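Local coordinates for protein Non-reducing end alpha-L-arabinofuranosidase BoGH43B (Bacteroides ovatus, PDB 5JOZ) that removes terminal non-reducing alpha-L-arabinofuranosyl residues from xyloglucan branches, turning 'S' units into 'X' units as a family 43 glycoside hydrolase, at residues C20-D25 with L80-G85; V41-D46 with H303-Q308; K51-A56 with N109-W114. One frame throughout, in Å; residues are numbered along the deposited sequence.

Interaction 1 of 3, residues C20-D25 with L80-G85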
ATOM      1  N   CYS A  20      -6.970   5.221 -13.888  1.00 28.48           N
ATOM      2  CA  CYS A  20      -7.392   5.995 -15.053  1.00 27.91           C
ATOM      3  C   CYS A  20      -6.741   5.456 -16.305  1.00 25.51           C
ATOM      4  O   CYS A  20      -5.624   4.934 -16.263  1.00 31.33           O
ATOM      5  CB  CYS A  20      -7.097   7.494 -14.893  1.00 30.12           C
ATOM      6  SG  CYS A  20      -5.369   7.961 -15.104  1.00 41.06           S
ATOM      7  N   ARG A  21      -7.460   5.582 -17.414  1.00 29.21           N
ATOM      8  CA  ARG A  21      -6.985   5.181 -18.726  1.00 29.00           C
ATOM      9  C   ARG A  21      -6.696   6.434 -19.533  1.00 30.05           C
ATOM     10  O   ARG A  21      -7.534   7.328 -19.634  1.00 28.48           O
ATOM     11  CB  ARG A  21      -8.033   4.341 -19.444  1.00 29.65           C
ATOM     12  CG  ARG A  21      -7.542   3.741 -20.749  1.00 28.93           C
ATOM     13  CD  ARG A  21      -8.649   2.980 -21.457  1.00 30.14           C
ATOM     14  NE  ARG A  21      -9.737   3.861 -21.862  1.00 30.21           N
ATOM     15  CZ  ARG A  21      -9.689   4.718 -22.879  1.00 30.80           C
ATOM     16  NH1 ARG A  21     -10.751   5.475 -23.143  1.00 31.67           N
ATOM     17  NH2 ARG A  21      -8.594   4.845 -23.630  1.00 29.07           N
ATOM     18  N   VAL A  22      -5.495   6.478 -20.098  1.00 34.88           N
ATOM     19  CA  VAL A  22      -5.054   7.549 -20.976  1.00 33.87           C
ATOM     20  C   VAL A  22      -4.624   6.877 -22.286  1.00 33.90           C
ATOM     21  O   VAL A  22      -3.505   6.377 -22.382  1.00 31.25           O
ATOM     22  CB  VAL A  22      -3.875   8.311 -20.338  1.00 34.44           C
ATOM     23  CG1 VAL A  22      -3.405   9.436 -21.256  1.00 37.49           C
ATOM     24  CG2 VAL A  22      -4.259   8.834 -18.954  1.00 32.01           C
ATOM     25  N   GLY A  23      -5.522   6.826 -23.273  1.00 29.73           N
ATOM     26  CA  GLY A  23      -5.233   6.147 -24.537  1.00 28.63           C
ATOM     27  C   GLY A  23      -5.074   4.654 -24.293  1.00 31.40           C
ATOM     28  O   GLY A  23      -5.942   4.048 -23.682  1.00 27.24           O
ATOM     29  N   ASP A  24      -3.962   4.069 -24.747  1.00 34.99           N
ATOM     30  CA  ASP A  24      -3.659   2.644 -24.503  1.00 37.82           C
ATOM     31  C   ASP A  24      -3.048   2.350 -23.117  1.00 34.66           C
ATOM     32  O   ASP A  24      -2.854   1.179 -22.765  1.00 34.53           O
ATOM     33  CB  ASP A  24      -2.728   2.086 -25.596  1.00 41.58           C
ATOM     34  CG  ASP A  24      -3.373   2.090 -26.982  1.00 51.84           C
ATOM     35  OD1 ASP A  24      -4.532   1.642 -27.114  1.00 48.75           O
ATOM     36  OD2 ASP A  24      -2.711   2.535 -27.947  1.00 66.00           O
ATOM     37  N   ASP A  25      -2.764   3.385 -22.328  1.00 30.40           N
ATOM     38  CA  ASP A  25      -2.089   3.216 -21.042  1.00 29.25           C
ATOM     39  C   ASP A  25      -3.031   3.344 -19.848  1.00 28.36           C
ATOM     40  O   ASP A  25      -3.928   4.193 -19.846  1.00 27.84           O
ATOM     41  CB  ASP A  25      -0.950   4.217 -20.956  1.00 31.10           C
ATOM     42  CG  ASP A  25       0.093   3.960 -22.014  1.00 34.11           C
ATOM     43  OD1 ASP A  25       0.757   2.897 -21.928  1.00 28.80           O
ATOM     44  OD2 ASP A  25       0.220   4.780 -22.945  1.00 42.34           O
ATOM     45  N   LEU A  80      -6.864   9.097  -8.637  1.00 26.75           N
ATOM     46  CA  LEU A  80      -5.983   9.435  -9.774  1.00 26.05           C
ATOM     47  C   LEU A  80      -6.827   9.744 -11.010  1.00 29.44           C
ATOM     48  O   LEU A  80      -7.644   8.926 -11.424  1.00 28.82           O
ATOM     49  CB  LEU A  80      -5.050   8.258 -10.089  1.00 23.79           C
ATOM     50  CG  LEU A  80      -4.289   8.176 -11.421  1.00 23.60           C
ATOM     51  CD1 LEU A  80      -3.302   9.312 -11.595  1.00 24.30           C
ATOM     52  CD2 LEU A  80      -3.526   6.864 -11.510  1.00 23.57           C
ATOM     53  N   ARG A  81      -6.626  10.915 -11.603  1.00 33.23           N
ATOM     54  CA  ARG A  81      -7.331  11.275 -12.834  1.00 34.03           C
ATOM     55  C   ARG A  81      -6.401  11.976 -13.813  1.00 33.80           C
ATOM     56  O   ARG A  81      -5.286  12.357 -13.459  1.00 36.58           O
ATOM     57  CB  ARG A  81      -8.540  12.160 -12.517  1.00 32.46           C
ATOM     58  CG  ARG A  81      -9.563  11.552 -11.568  1.00 29.31           C
ATOM     59  CD  ARG A  81     -10.337  10.416 -12.214  1.00 28.56           C
ATOM     60  NE  ARG A  81     -11.330   9.808 -11.306  1.00 26.93           N
ATOM     61  CZ  ARG A  81     -11.297   8.568 -10.795  1.00 24.17           C
ATOM     62  NH1 ARG A  81     -10.308   7.722 -11.057  1.00 24.02           N
ATOM     63  NH2 ARG A  81     -12.285   8.159 -10.007  1.00 26.80           N
ATOM     64  N   TYR A  82      -6.877  12.120 -15.045  1.00 35.45           N
ATOM     65  CA  TYR A  82      -6.117  12.728 -16.140  1.00 37.87           C
ATOM     66  C   TYR A  82      -7.008  13.671 -16.956  1.00 39.29           C
ATOM     67  O   TYR A  82      -8.112  13.285 -17.344  1.00 38.01           O
ATOM     68  CB  TYR A  82      -5.570  11.631 -17.053  1.00 37.43           C
ATOM     69  CG  TYR A  82      -4.840  12.138 -18.274  1.00 38.74           C
ATOM     70  CD1 TYR A  82      -3.487  12.470 -18.209  1.00 39.74           C
ATOM     71  CD2 TYR A  82      -5.500  12.287 -19.499  1.00 40.73           C
ATOM     72  CE1 TYR A  82      -2.808  12.927 -19.328  1.00 39.26           C
ATOM     73  CE2 TYR A  82      -4.828  12.747 -20.626  1.00 42.08           C
ATOM     74  CZ  TYR A  82      -3.481  13.061 -20.535  1.00 41.12           C
ATOM     75  OH  TYR A  82      -2.801  13.515 -21.644  1.00 42.74           O
ATOM     76  N   HIS A  83      -6.510  14.885 -17.219  1.00 37.70           N
ATOM     77  CA  HIS A  83      -7.206  15.873 -18.044  1.00 41.77           C
ATOM     78  C   HIS A  83      -6.242  16.818 -18.765  1.00 41.88           C
ATOM     79  O   HIS A  83      -5.411  17.473 -18.125  1.00 39.61           O
ATOM     80  CB  HIS A  83      -8.185  16.684 -17.193  1.00 44.30           C
ATOM     81  CG  HIS A  83      -9.023  17.648 -17.980  1.00 49.11           C
ATOM     82  ND1 HIS A  83      -9.912  17.241 -18.955  1.00 44.93           N
ATOM     83  CD2 HIS A  83      -9.112  19.000 -17.931  1.00 45.37           C
ATOM     84  CE1 HIS A  83     -10.507  18.301 -19.474  1.00 47.94           C
ATOM     85  NE2 HIS A  83     -10.037  19.380 -18.874  1.00 47.02           N
ATOM     86  N   ASP A  84      -6.371  16.877 -20.094  1.00 43.96           N
ATOM     87  CA  ASP A  84      -5.606  17.794 -20.951  1.00 48.18           C
ATOM     88  C   ASP A  84      -4.106  17.816 -20.643  1.00 39.88           C
ATOM     89  O   ASP A  84      -3.559  18.823 -20.168  1.00 36.74           O
ATOM     90  CB  ASP A  84      -6.210  19.211 -20.885  1.00 60.62           C
ATOM     91  CG  ASP A  84      -7.368  19.398 -21.848  1.00 65.08           C
ATOM     92  OD1 ASP A  84      -8.208  18.478 -21.979  1.00 55.80           O
ATOM     93  OD2 ASP A  84      -7.431  20.479 -22.474  1.00 78.77           O
ATOM     94  N   GLY A  85      -3.468  16.676 -20.883  1.00 39.54           N
ATOM     95  CA  GLY A  85      -2.016  16.546 -20.741  1.00 44.93           C
ATOM     96  C   GLY A  85      -1.463  16.550 -19.328  1.00 41.01           C
ATOM     97  O   GLY A  85      -0.245  16.565 -19.163  1.00 51.77           O
TER
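Arg81 NH1, whose residue brings its CA up to Cys20 CB, is gripped twice: it donates to the carbonyl Leu80 O at 2.9 Å and forms a salt bridge with Asp240. Glu130 and the carbonyl of Ile129 take the NE side, so this buried guanidinium has carboxylates at both NH1 and NE, which hold it in place and tie strand 74-83 to residues of other sheets. The same Leu80 O has Cys20 CB lying 3.8 Å away. Further along, Cys20 SG, set between the backbone N and carbonyl carbon of its residue (chi1 76°), reaches Leu80 CG at 3.8 Å and touches Tyr82 CB more loosely.

Strands 18-22 and 74-83 each edge a four-stranded antiparallel sheet, in the manner of the innermost strands of adjacent blades in the five-bladed beta-propeller of family 43. Their directions differ by 28°, and here they meet through side chains alone, although Ser18 OG, just upstream, takes Leu80 N.

Nearer the turn, Val22 takes over. Its CG1 sits over the Tyr82 ring, 3.7 Å from the centroid and 16° off the normal, a CH-pi contact, while CG2 bears on the root of the ring, 3.4 Å from Tyr82 CG. Just past Val22, the chain reverses in a type II' turn closed by Asp25 N to Val22 O at 3.1 Å, with Val22 N to Asp25 O as its return bond, and passes into strand 25-29.

Interaction 2 of 3, residues V41-D46 with H303-Q308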
ATOM      1  N   VAL A  41       2.637   4.671  -8.144  1.00 24.05           N
ATOM      2  CA  VAL A  41       1.969   4.722  -9.436  1.00 24.58           C
ATOM      3  C   VAL A  41       2.376   3.488 -10.226  1.00 26.28           C
ATOM      4  O   VAL A  41       3.534   3.368 -10.615  1.00 26.87           O
ATOM      5  CB  VAL A  41       2.412   5.948 -10.260  1.00 23.64           C
ATOM      6  CG1 VAL A  41       1.740   5.942 -11.630  1.00 24.53           C
ATOM      7  CG2 VAL A  41       2.119   7.238  -9.517  1.00 23.25           C
ATOM      8  N   TYR A  42       1.416   2.600 -10.485  1.00 26.39           N
ATOM      9  CA  TYR A  42       1.624   1.424 -11.332  1.00 23.51           C
ATOM     10  C   TYR A  42       1.115   1.699 -12.760  1.00 24.07           C
ATOM     11  O   TYR A  42       0.197   2.483 -12.948  1.00 22.49           O
ATOM     12  CB  TYR A  42       0.896   0.212 -10.743  1.00 22.99           C
ATOM     13  CG  TYR A  42       1.291  -0.142  -9.319  1.00 21.89           C
ATOM     14  CD1 TYR A  42       2.371  -1.007  -9.051  1.00 20.85           C
ATOM     15  CD2 TYR A  42       0.583   0.374  -8.238  1.00 21.68           C
ATOM     16  CE1 TYR A  42       2.716  -1.340  -7.745  1.00 20.90           C
ATOM     17  CE2 TYR A  42       0.924   0.055  -6.928  1.00 22.27           C
ATOM     18  CZ  TYR A  42       1.989  -0.804  -6.681  1.00 23.70           C
ATOM     19  OH  TYR A  42       2.318  -1.097  -5.365  1.00 23.59           O
ATOM     20  N   HIS A  43       1.714   1.026 -13.743  1.00 22.89           N
ATOM     21  CA  HIS A  43       1.405   1.203 -15.157  1.00 23.58           C
ATOM     22  C   HIS A  43       1.042  -0.156 -15.759  1.00 24.24           C
ATOM     23  O   HIS A  43       1.693  -1.143 -15.464  1.00 25.03           O
ATOM     24  CB  HIS A  43       2.618   1.807 -15.859  1.00 25.38           C
ATOM     25  CG  HIS A  43       2.468   1.968 -17.340  1.00 28.80           C
ATOM     26  ND1 HIS A  43       3.545   1.932 -18.197  1.00 30.06           N
ATOM     27  CD2 HIS A  43       1.379   2.180 -18.115  1.00 32.51           C
ATOM     28  CE1 HIS A  43       3.127   2.098 -19.437  1.00 29.36           C
ATOM     29  NE2 HIS A  43       1.817   2.256 -19.415  1.00 35.96           N
ATOM     30  N   SER A  44      -0.017  -0.203 -16.570  1.00 27.01           N
ATOM     31  CA  SER A  44      -0.373  -1.408 -17.332  1.00 28.44           C
ATOM     32  C   SER A  44      -0.878  -1.051 -18.735  1.00 30.80           C
ATOM     33  O   SER A  44      -1.299   0.080 -18.977  1.00 35.30           O
ATOM     34  CB  SER A  44      -1.432  -2.212 -16.566  1.00 28.40           C
ATOM     35  OG  SER A  44      -1.758  -3.449 -17.196  1.00 27.45           O
ATOM     36  N   LYS A  45      -0.798  -2.019 -19.650  1.00 31.28           N
ATOM     37  CA  LYS A  45      -1.480  -1.972 -20.957  1.00 31.70           C
ATOM     38  C   LYS A  45      -2.627  -2.989 -21.115  1.00 30.27           C
ATOM     39  O   LYS A  45      -3.360  -2.935 -22.105  1.00 34.09           O
ATOM     40  CB  LYS A  45      -0.458  -2.157 -22.089  1.00 31.03           C
ATOM     41  CG  LYS A  45       0.635  -1.098 -22.049  1.00 33.45           C
ATOM     42  CD  LYS A  45       1.456  -1.018 -23.323  1.00 37.51           C
ATOM     43  CE  LYS A  45       2.200   0.312 -23.406  1.00 37.74           C
ATOM     44  NZ  LYS A  45       1.363   1.381 -24.008  1.00 37.23           N
ATOM     45  N   ASP A  46      -2.802  -3.885 -20.146  1.00 28.11           N
ATOM     46  CA  ASP A  46      -3.846  -4.923 -20.219  1.00 26.79           C
ATOM     47  C   ASP A  46      -4.716  -5.075 -18.957  1.00 24.08           C
ATOM     48  O   ASP A  46      -5.488  -6.036 -18.861  1.00 23.42           O
ATOM     49  CB  ASP A  46      -3.208  -6.270 -20.601  1.00 29.71           C
ATOM     50  CG  ASP A  46      -2.128  -6.746 -19.604  1.00 30.41           C
ATOM     51  OD1 ASP A  46      -2.089  -6.303 -18.434  1.00 28.75           O
ATOM     52  OD2 ASP A  46      -1.305  -7.592 -20.009  1.00 30.27           O
ATOM     53  N   HIS A 303       0.212  -7.869 -22.312  1.00 37.49           N
ATOM     54  CA  HIS A 303       1.500  -7.173 -22.286  1.00 36.29           C
ATOM     55  C   HIS A 303       2.202  -7.442 -20.940  1.00 37.01           C
ATOM     56  O   HIS A 303       2.070  -6.681 -19.975  1.00 31.97           O
ATOM     57  CB  HIS A 303       1.291  -5.672 -22.545  1.00 36.80           C
ATOM     58  CG  HIS A 303       2.556  -4.934 -22.848  1.00 39.97           C
ATOM     59  ND1 HIS A 303       3.439  -4.527 -21.870  1.00 39.83           N
ATOM     60  CD2 HIS A 303       3.099  -4.548 -24.027  1.00 42.51           C
ATOM     61  CE1 HIS A 303       4.467  -3.919 -22.434  1.00 37.03           C
ATOM     62  NE2 HIS A 303       4.288  -3.923 -23.741  1.00 37.81           N
ATOM     63  N   VAL A 304       2.914  -8.566 -20.875  1.00 43.08           N
ATOM     64  CA  VAL A 304       3.660  -8.953 -19.670  1.00 41.10           C
ATOM     65  C   VAL A 304       4.930  -8.101 -19.580  1.00 37.79           C
ATOM     66  O   VAL A 304       5.596  -7.886 -20.590  1.00 40.80           O
ATOM     67  CB  VAL A 304       3.992 -10.477 -19.644  1.00 49.90           C
ATOM     68  CG1 VAL A 304       5.042 -10.858 -20.692  1.00 56.51           C
ATOM     69  CG2 VAL A 304       4.467 -10.911 -18.259  1.00 52.27           C
ATOM     70  N   TRP A 305       5.244  -7.605 -18.379  1.00 41.53           N
ATOM     71  CA  TRP A 305       6.470  -6.810 -18.152  1.00 40.11           C
ATOM     72  C   TRP A 305       7.683  -7.716 -17.860  1.00 40.63           C
ATOM     73  O   TRP A 305       7.529  -8.865 -17.416  1.00 31.48           O
ATOM     74  CB  TRP A 305       6.272  -5.809 -17.011  1.00 35.92           C
ATOM     75  CG  TRP A 305       5.197  -4.805 -17.275  1.00 35.74           C
ATOM     76  CD1 TRP A 305       3.964  -4.754 -16.695  1.00 33.22           C
ATOM     77  CD2 TRP A 305       5.251  -3.712 -18.206  1.00 36.17           C
ATOM     78  NE1 TRP A 305       3.245  -3.695 -17.201  1.00 33.29           N
ATOM     79  CE2 TRP A 305       4.007  -3.042 -18.131  1.00 31.30           C
ATOM     80  CE3 TRP A 305       6.226  -3.240 -19.101  1.00 35.70           C
ATOM     81  CZ2 TRP A 305       3.716  -1.915 -18.909  1.00 32.06           C
ATOM     82  CZ3 TRP A 305       5.938  -2.106 -19.878  1.00 34.06           C
ATOM     83  CH2 TRP A 305       4.691  -1.465 -19.779  1.00 36.48           C
ATOM     84  N   MET A 306       8.879  -7.182 -18.114  1.00 43.13           N
ATOM     85  CA  MET A 306      10.139  -7.900 -17.856  1.00 55.53           C
ATOM     86  C   MET A 306      10.249  -8.171 -16.352  1.00 53.95           C
ATOM     87  O   MET A 306      10.163  -7.233 -15.550  1.00 58.14           O
ATOM     88  CB  MET A 306      11.360  -7.090 -18.348  1.00 60.71           C
ATOM     89  CG  MET A 306      12.394  -7.898 -19.129  1.00 73.37           C
ATOM     90  SD  MET A 306      11.789  -8.617 -20.679  1.00 85.27           S
ATOM     91  CE  MET A 306      11.096  -7.187 -21.511  1.00 88.30           C
ATOM     92  N   GLU A 307      10.394  -9.445 -15.982  1.00 49.28           N
ATOM     93  CA  GLU A 307      10.431  -9.864 -14.573  1.00 51.25           C
ATOM     94  C   GLU A 307      11.562  -9.166 -13.809  1.00 47.29           C
ATOM     95  O   GLU A 307      12.698  -9.077 -14.302  1.00 40.14           O
ATOM     96  CB  GLU A 307      10.592 -11.386 -14.457  1.00 52.22           C
ATOM     97  N   GLN A 308      11.231  -8.642 -12.626  1.00 47.04           N
ATOM     98  CA  GLN A 308      12.235  -8.079 -11.727  1.00 48.10           C
ATOM     99  C   GLN A 308      13.039  -9.249 -11.184  1.00 45.52           C
ATOM    100  O   GLN A 308      12.449 -10.263 -10.789  1.00 39.99           O
ATOM    101  CB  GLN A 308      11.583  -7.317 -10.567  1.00 52.75           C
TER
HETATM  102  O   HOH W   1       0.322  -4.677 -19.178  1.00 22.97           O
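Asp46 and His303 make the direct polar bond here: His303 N donates to Asp46 OD2 at 2.8 Å and nearly straight (165°), meeting the oxygen on its anti side, somewhat out of the carboxylate plane. Beside it, Lys45 and His303 run alongside each other, pointing the same way. Lys45 CD stands over the centre of the imidazole, 4.0 Å from the centroid, as a CH-pi contact, and the two CB atoms of Lys45 and His303 are also 4.0 Å apart. Farther up the strand, His43 CG, anti to its own backbone N (chi1 177°), carries the imidazole out to Trp305. Trp305 CZ2 lies over one face of it; the two rings meet obliquely, planes at 46°, with His43 CE1 3.9 Å from Trp305 CH2.

Water 1 bridges the backbones, accepting from Lys45 N at 2.9 Å and donating to His303 O at 2.8 Å. What positions this first shell lies mostly on the propeller side. Ser44 OG, also hydrogen-bonded to the carbonyl of His49, accepts from Asp46 N in an ST turn, and Asp46 OD1 takes the amides of Val48 and His49, which fixes the carboxylate's rotation and leaves OD2 aimed at His303. Asp25 receives both Lys45 NZ, in a salt bridge, and His43 NE2, so one carboxylate steers both.

The irregular segment 303-308 follows strand 294-296 and leads into strand 311-312 of the concanavalin-like sandwich. It lies against the end of strand 40-44 and the residues just beyond; that strand is third in its four-stranded blade, between strands 25-29 and 51-55.

Interaction 3 of 3, residues K51-A56 with N109-W114; sequences KLIGHA and NPAGPW
Trp114 lies against the backbone of Ala56, and contact starts at its root, with CB 3.3 Å from Ala56 O. With CG anti to the carbonyl carbon (chi1 -68°), the indole turns its five-membered ring onto Ala56, whose CA stands 3.7 Å from that ring's centroid and 9° off the normal, a CH-pi contact. Next round the ring, CD1 approaches His55 O at 3.5 Å. NE1 then turns back to its own loop and donates to Pro110 O at 3.3 Å, coming from above the carbonyl plane. At the fusion, CE2 meets Ala56 CB, while Phe87 and Val89 of strand 86-94 pack on the indole too.

This joins strand 51-55, the outer edge of one propeller blade, to the loop between strands 102-107 and 118-119 of the next. A type I turn from Asn109 to Gly112, with an Asx turn at Asn109, presents Ala111 to the strand: Ile53 CD1 rests 3.6 Å from Ala111 N. Gly54, in a classic bulge with Ile53 opposite Val41, leaves room for Ala111 O, where a CB would collide. Replacing Trp114 with an alanine would probably open a gap over Ala56 and leave Pro110 O without its indole donor.

With no direct hydrogen bond between the segments, the contact is van der Waals and CH-pi, much of it carbon against backbone carbonyls. Water 2 adds a polar bridge, accepting from His55 N and donating to Ala111 O, so the fit probably depends more on shape than on direct hydrogen bonds.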
ATOM      1  N   LYS A  51       3.358  -2.687 -13.549  1.00 22.97           N
ATOM      2  CA  LYS A  51       4.744  -2.336 -13.291  1.00 24.53           C
ATOM      3  C   LYS A  51       4.778  -1.035 -12.515  1.00 25.53           C
ATOM      4  O   LYS A  51       4.095  -0.069 -12.890  1.00 22.38           O
ATOM      5  CB  LYS A  51       5.506  -2.156 -14.614  1.00 28.27           C
ATOM      6  CG  LYS A  51       6.971  -1.754 -14.462  1.00 32.50           C
ATOM      7  CD  LYS A  51       7.741  -1.856 -15.773  1.00 40.64           C
ATOM      8  CE  LYS A  51       9.137  -2.444 -15.582  1.00 50.70           C
ATOM      9  NZ  LYS A  51      10.116  -1.435 -15.104  1.00 50.55           N
ATOM     10  N   LEU A  52       5.604  -1.003 -11.466  1.00 25.59           N
ATOM     11  CA  LEU A  52       5.773   0.190 -10.644  1.00 24.59           C
ATOM     12  C   LEU A  52       6.657   1.151 -11.423  1.00 25.14           C
ATOM     13  O   LEU A  52       7.727   0.754 -11.886  1.00 24.37           O
ATOM     14  CB  LEU A  52       6.425  -0.194  -9.316  1.00 27.17           C
ATOM     15  CG  LEU A  52       6.686   0.878  -8.264  1.00 27.24           C
ATOM     16  CD1 LEU A  52       5.389   1.549  -7.827  1.00 25.89           C
ATOM     17  CD2 LEU A  52       7.404   0.252  -7.082  1.00 28.07           C
ATOM     18  N   ILE A  53       6.202   2.395 -11.602  1.00 23.69           N
ATOM     19  CA  ILE A  53       6.972   3.412 -12.356  1.00 24.65           C
ATOM     20  C   ILE A  53       7.373   4.663 -11.566  1.00 25.61           C
ATOM     21  O   ILE A  53       8.238   5.423 -12.008  1.00 25.61           O
ATOM     22  CB  ILE A  53       6.240   3.861 -13.651  1.00 27.50           C
ATOM     23  CG1 ILE A  53       4.872   4.496 -13.353  1.00 26.97           C
ATOM     24  CG2 ILE A  53       6.081   2.688 -14.619  1.00 26.10           C
ATOM     25  CD1 ILE A  53       4.402   5.393 -14.478  1.00 29.36           C
ATOM     26  N   GLY A  54       6.748   4.892 -10.417  1.00 23.58           N
ATOM     27  CA  GLY A  54       7.071   6.054  -9.604  1.00 23.26           C
ATOM     28  C   GLY A  54       6.163   6.106  -8.402  1.00 24.77           C
ATOM     29  O   GLY A  54       5.444   5.143  -8.111  1.00 23.99           O
ATOM     30  N   HIS A  55       6.212   7.227  -7.695  1.00 22.40           N
ATOM     31  CA  HIS A  55       5.311   7.499  -6.586  1.00 23.50           C
ATOM     32  C   HIS A  55       4.830   8.935  -6.726  1.00 24.13           C
ATOM     33  O   HIS A  55       5.595   9.810  -7.132  1.00 30.65           O
ATOM     34  CB  HIS A  55       6.040   7.287  -5.255  1.00 23.83           C
ATOM     35  CG  HIS A  55       6.560   5.896  -5.070  1.00 26.12           C
ATOM     36  ND1 HIS A  55       7.681   5.432  -5.721  1.00 28.54           N
ATOM     37  CD2 HIS A  55       6.107   4.862  -4.322  1.00 25.13           C
ATOM     38  CE1 HIS A  55       7.885   4.167  -5.396  1.00 25.79           C
ATOM     39  NE2 HIS A  55       6.949   3.802  -4.541  1.00 25.08           N
ATOM     40  N   ALA A  56       3.567   9.185  -6.405  1.00 24.68           N
ATOM     41  CA  ALA A  56       3.029  10.542  -6.481  1.00 24.96           C
ATOM     42  C   ALA A  56       3.741  11.448  -5.488  1.00 27.16           C
ATOM     43  O   ALA A  56       3.977  12.616  -5.776  1.00 29.32           O
ATOM     44  CB  ALA A  56       1.540  10.558  -6.221  1.00 25.43           C
ATOM     45  N   ASN A 109       4.285  13.712 -16.702  1.00 37.36           N
ATOM     46  CA  ASN A 109       4.736  12.324 -16.776  1.00 32.59           C
ATOM     47  C   ASN A 109       4.284  11.624 -15.478  1.00 37.52           C
ATOM     48  O   ASN A 109       4.663  12.054 -14.383  1.00 40.18           O
ATOM     49  CB  ASN A 109       6.267  12.309 -16.889  1.00 31.57           C
ATOM     50  CG  ASN A 109       6.833  10.961 -17.335  1.00 35.24           C
ATOM     51  OD1 ASN A 109       6.359   9.884 -16.963  1.00 35.02           O
ATOM     52  ND2 ASN A 109       7.879  11.027 -18.131  1.00 39.82           N
ATOM     53  N   PRO A 110       3.492  10.534 -15.582  1.00 33.39           N
ATOM     54  CA  PRO A 110       3.047   9.860 -14.365  1.00 32.01           C
ATOM     55  C   PRO A 110       4.179   9.166 -13.585  1.00 30.42           C
ATOM     56  O   PRO A 110       4.012   8.881 -12.404  1.00 30.91           O
ATOM     57  CB  PRO A 110       2.030   8.846 -14.890  1.00 35.07           C
ATOM     58  CG  PRO A 110       2.506   8.527 -16.263  1.00 34.95           C
ATOM     59  CD  PRO A 110       3.095   9.792 -16.795  1.00 32.34           C
ATOM     60  N   ALA A 111       5.316   8.917 -14.239  1.00 30.10           N
ATOM     61  CA  ALA A 111       6.539   8.464 -13.551  1.00 34.94           C
ATOM     62  C   ALA A 111       7.146   9.533 -12.656  1.00 36.45           C
ATOM     63  O   ALA A 111       7.907   9.207 -11.751  1.00 40.67           O
ATOM     64  CB  ALA A 111       7.582   8.002 -14.560  1.00 36.08           C
ATOM     65  N   GLY A 112       6.828  10.800 -12.928  1.00 42.13           N
ATOM     66  CA  GLY A 112       7.341  11.947 -12.174  1.00 42.56           C
ATOM     67  C   GLY A 112       8.140  12.869 -13.091  1.00 39.08           C
ATOM     68  O   GLY A 112       8.465  12.482 -14.219  1.00 41.89           O
ATOM     69  N   PRO A 113       8.493  14.072 -12.634  1.00 36.63           N
ATOM     70  CA  PRO A 113       8.250  14.557 -11.272  1.00 34.22           C
ATOM     71  C   PRO A 113       6.826  15.070 -11.030  1.00 34.32           C
ATOM     72  O   PRO A 113       6.195  15.610 -11.945  1.00 38.81           O
ATOM     73  CB  PRO A 113       9.226  15.733 -11.171  1.00 35.73           C
ATOM     74  CG  PRO A 113       9.272  16.281 -12.568  1.00 33.43           C
ATOM     75  CD  PRO A 113       9.274  15.049 -13.429  1.00 33.85           C
ATOM     76  N   TRP A 114       6.341  14.914  -9.801  1.00 33.34           N
ATOM     77  CA  TRP A 114       5.060  15.488  -9.395  1.00 30.29           C
ATOM     78  C   TRP A 114       5.288  16.814  -8.680  1.00 30.50           C
ATOM     79  O   TRP A 114       6.333  17.027  -8.082  1.00 34.85           O
ATOM     80  CB  TRP A 114       4.306  14.530  -8.474  1.00 27.79           C
ATOM     81  CG  TRP A 114       3.838  13.273  -9.179  1.00 28.81           C
ATOM     82  CD1 TRP A 114       4.584  12.166  -9.465  1.00 25.86           C
ATOM     83  CD2 TRP A 114       2.522  13.004  -9.672  1.00 28.13           C
ATOM     84  NE1 TRP A 114       3.817  11.233 -10.108  1.00 26.44           N
ATOM     85  CE2 TRP A 114       2.549  11.714 -10.245  1.00 26.56           C
ATOM     86  CE3 TRP A 114       1.324  13.733  -9.690  1.00 28.02           C
ATOM     87  CZ2 TRP A 114       1.421  11.131 -10.836  1.00 29.67           C
ATOM     88  CZ3 TRP A 114       0.201  13.157 -10.269  1.00 29.15           C
ATOM     89  CH2 TRP A 114       0.257  11.861 -10.834  1.00 31.99           C
TER
HETATM   90  O   HOH W   2       7.860   9.359  -8.940  1.00 24.42           O

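How the interactions relate
All three contacts involve the four-stranded sheet 18-22, 25-29, 40-44, 51-55, and their centres lie 13 to 17 Å apart. Interaction 1 uses its first strand and interaction 3 its last, both against the following sheet, so the seam between these blades is closed at its inner and outer edges. Interaction 2 joins the third strand to the loop 303-308, far along the chain. Asp25 of interaction 1 links it to interaction 2 through Lys45 and His43, and backbone bonds between strands 40-44 and 51-55 join interactions 2 and 3. Along the chain, interaction 1 crosses both others, while interaction 3 is nested within interaction 2. One blade thus ties its propeller neighbour to the chain leading into the sandwich domain.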